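Local coordinates for protein MHC class I antigen (Ctenopharyngodon idella, PDB 5H5Z) that probably presents peptides at the cell surface to T cells, as a bony fish class I heavy chain paired with beta-2-microglobulin, at residues 179-184 with 199-204. Numbering follows the deposited sequence.
Sequences VSPQVS and TGFYPS
P181 lays its CB obliquely against the ring of F201, 3.6 Å from F201 CD2, and this apolar touch sits between two pairs of backbone bonds. V179 and Y202 form an antiparallel hydrogen-bonded pair, with V179 N 2.8 Å from Y202 O; Q182 and T199 form a second, Q182 N lying 2.8 Å from T199 O at an N-H...O angle of 167°. Between the two bridges P181 has no N-H to offer, and G200 and F201 both face F234 in a G1 bulge. A water lies between S180 O and G200 O, within hydrogen-bonding distance of each. F201 places CG between its backbone N and carbonyl carbon (chi1 56°), which carries the ring past P181 and inward, while F201 CB remains 3.4 Å from V179 O. V179, with CG1 turned anti to its N (chi1 -172°), brings that methyl to 3.3 Å from G200 O. Here the first hairpin of the immunoglobulin C1-set domain is joined at its open end. F201 reaches L226 of strand 221-228, P181 packs on V256 and H258 of strand 252-258 in the facing sheet, and T199 OG1 is hydrogen-bonded to N229 ND2 and to H13 O of the beta-2-microglobulin chain.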
loop_
_atom_site.group_PDB
_atom_site.type_symbol
_atom_site.label_atom_id
_atom_site.label_comp_id
_atom_site.label_asym_id
_atom_site.label_seq_id
_atom_site.Cartn_x
_atom_site.Cartn_y
_atom_site.Cartn_z
ATOM N N VAL A 179 3.366 2.640 -18.411
ATOM C CA VAL A 179 3.049 1.311 -18.929
ATOM C C VAL A 179 1.537 1.228 -19.149
ATOM O O VAL A 179 0.753 1.436 -18.217
ATOM C CB VAL A 179 3.511 0.190 -17.969
ATOM C CG1 VAL A 179 3.344 -1.175 -18.620
ATOM C CG2 VAL A 179 4.964 0.391 -17.554
ATOM N N SER A 180 1.137 0.932 -20.381
ATOM C CA SER A 180 -0.282 0.860 -20.730
ATOM C C SER A 180 -0.964 -0.384 -20.145
ATOM O O SER A 180 -0.323 -1.426 -19.981
ATOM C CB SER A 180 -0.469 0.924 -22.249
ATOM O OG SER A 180 0.036 2.145 -22.768
ATOM N N PRO A 181 -2.263 -0.272 -19.813
ATOM C CA PRO A 181 -2.987 -1.438 -19.289
ATOM C C PRO A 181 -3.173 -2.536 -20.329
ATOM O O PRO A 181 -3.355 -2.255 -21.521
ATOM C CB PRO A 181 -4.348 -0.879 -18.848
ATOM C CG PRO A 181 -4.452 0.486 -19.409
ATOM C CD PRO A 181 -3.075 0.962 -19.784
ATOM N N GLN A 182 -3.079 -3.779 -19.868
ATOM C CA GLN A 182 -3.507 -4.930 -20.651
ATOM C C GLN A 182 -4.977 -5.143 -20.317
ATOM O O GLN A 182 -5.331 -5.308 -19.152
ATOM C CB GLN A 182 -2.658 -6.161 -20.320
ATOM C CG GLN A 182 -1.177 -5.981 -20.650
ATOM C CD GLN A 182 -0.304 -7.140 -20.202
ATOM O OE1 GLN A 182 0.630 -6.957 -19.414
ATOM N NE2 GLN A 182 -0.589 -8.334 -20.708
ATOM N N VAL A 183 -5.832 -5.112 -21.337
ATOM C CA VAL A 183 -7.280 -5.076 -21.131
ATOM C C VAL A 183 -7.957 -6.318 -21.697
ATOM O O VAL A 183 -7.676 -6.722 -22.830
ATOM C CB VAL A 183 -7.911 -3.810 -21.763
ATOM C CG1 VAL A 183 -9.417 -3.764 -21.524
ATOM C CG2 VAL A 183 -7.249 -2.543 -21.230
ATOM N N SER A 184 -8.838 -6.922 -20.899
ATOM C CA SER A 184 -9.665 -8.042 -21.356
ATOM C C SER A 184 -11.129 -7.854 -20.953
ATOM O O SER A 184 -11.428 -7.160 -19.976
ATOM C CB SER A 184 -9.140 -9.371 -20.802
ATOM O OG SER A 184 -7.849 -9.671 -21.306
ATOM N N THR A 199 -5.064 -4.435 -16.321
ATOM C CA THR A 199 -3.956 -4.807 -15.435
ATOM C C THR A 199 -2.581 -4.427 -15.989
ATOM O O THR A 199 -2.407 -4.276 -17.202
ATOM C CB THR A 199 -3.970 -6.315 -15.087
ATOM O OG1 THR A 199 -3.122 -6.557 -13.955
ATOM C CG2 THR A 199 -3.503 -7.179 -16.269
ATOM N N GLY A 200 -1.613 -4.282 -15.087
ATOM C CA GLY A 200 -0.216 -4.116 -15.470
ATOM C C GLY A 200 0.188 -2.696 -15.792
ATOM O O GLY A 200 1.240 -2.466 -16.380
ATOM N N PHE A 201 -0.642 -1.739 -15.400
ATOM C CA PHE A 201 -0.408 -0.350 -15.759
ATOM C C PHE A 201 0.284 0.457 -14.654
ATOM O O PHE A 201 0.182 0.144 -13.462
ATOM C CB PHE A 201 -1.707 0.329 -16.227
ATOM C CG PHE A 201 -2.827 0.268 -15.225
ATOM C CD1 PHE A 201 -2.948 1.236 -14.234
ATOM C CD2 PHE A 201 -3.775 -0.760 -15.278
ATOM C CE1 PHE A 201 -3.988 1.183 -13.315
ATOM C CE2 PHE A 201 -4.810 -0.819 -14.358
ATOM C CZ PHE A 201 -4.916 0.152 -13.372
ATOM N N TYR A 202 1.001 1.489 -15.087
ATOM C CA TYR A 202 1.627 2.467 -14.206
ATOM C C TYR A 202 1.761 3.765 -14.997
ATOM O O TYR A 202 2.115 3.714 -16.176
ATOM C CB TYR A 202 3.003 1.979 -13.750
ATOM C CG TYR A 202 3.591 2.798 -12.630
ATOM C CD1 TYR A 202 4.358 3.941 -12.896
ATOM C CD2 TYR A 202 3.388 2.434 -11.297
ATOM C CE1 TYR A 202 4.889 4.697 -11.868
ATOM C CE2 TYR A 202 3.929 3.184 -10.256
ATOM C CZ TYR A 202 4.674 4.311 -10.552
ATOM O OH TYR A 202 5.209 5.057 -9.528
ATOM N N PRO A 203 1.467 4.931 -14.374
ATOM C CA PRO A 203 1.000 5.189 -12.997
ATOM C C PRO A 203 -0.408 4.656 -12.724
ATOM O O PRO A 203 -1.061 4.130 -13.625
ATOM C CB PRO A 203 1.021 6.723 -12.887
ATOM C CG PRO A 203 1.816 7.203 -14.048
ATOM C CD PRO A 203 1.625 6.187 -15.126
ATOM N N SER A 204 -0.874 4.808 -11.490
ATOM C CA SER A 204 -2.074 4.096 -11.034
ATOM C C SER A 204 -3.418 4.630 -11.542
ATOM O O SER A 204 -4.409 3.897 -11.536
ATOM C CB SER A 204 -2.087 3.999 -9.507
ATOM O OG SER A 204 -2.394 5.254 -8.938
HETATM O O HOH W 1 0.993 -3.816 -19.101
#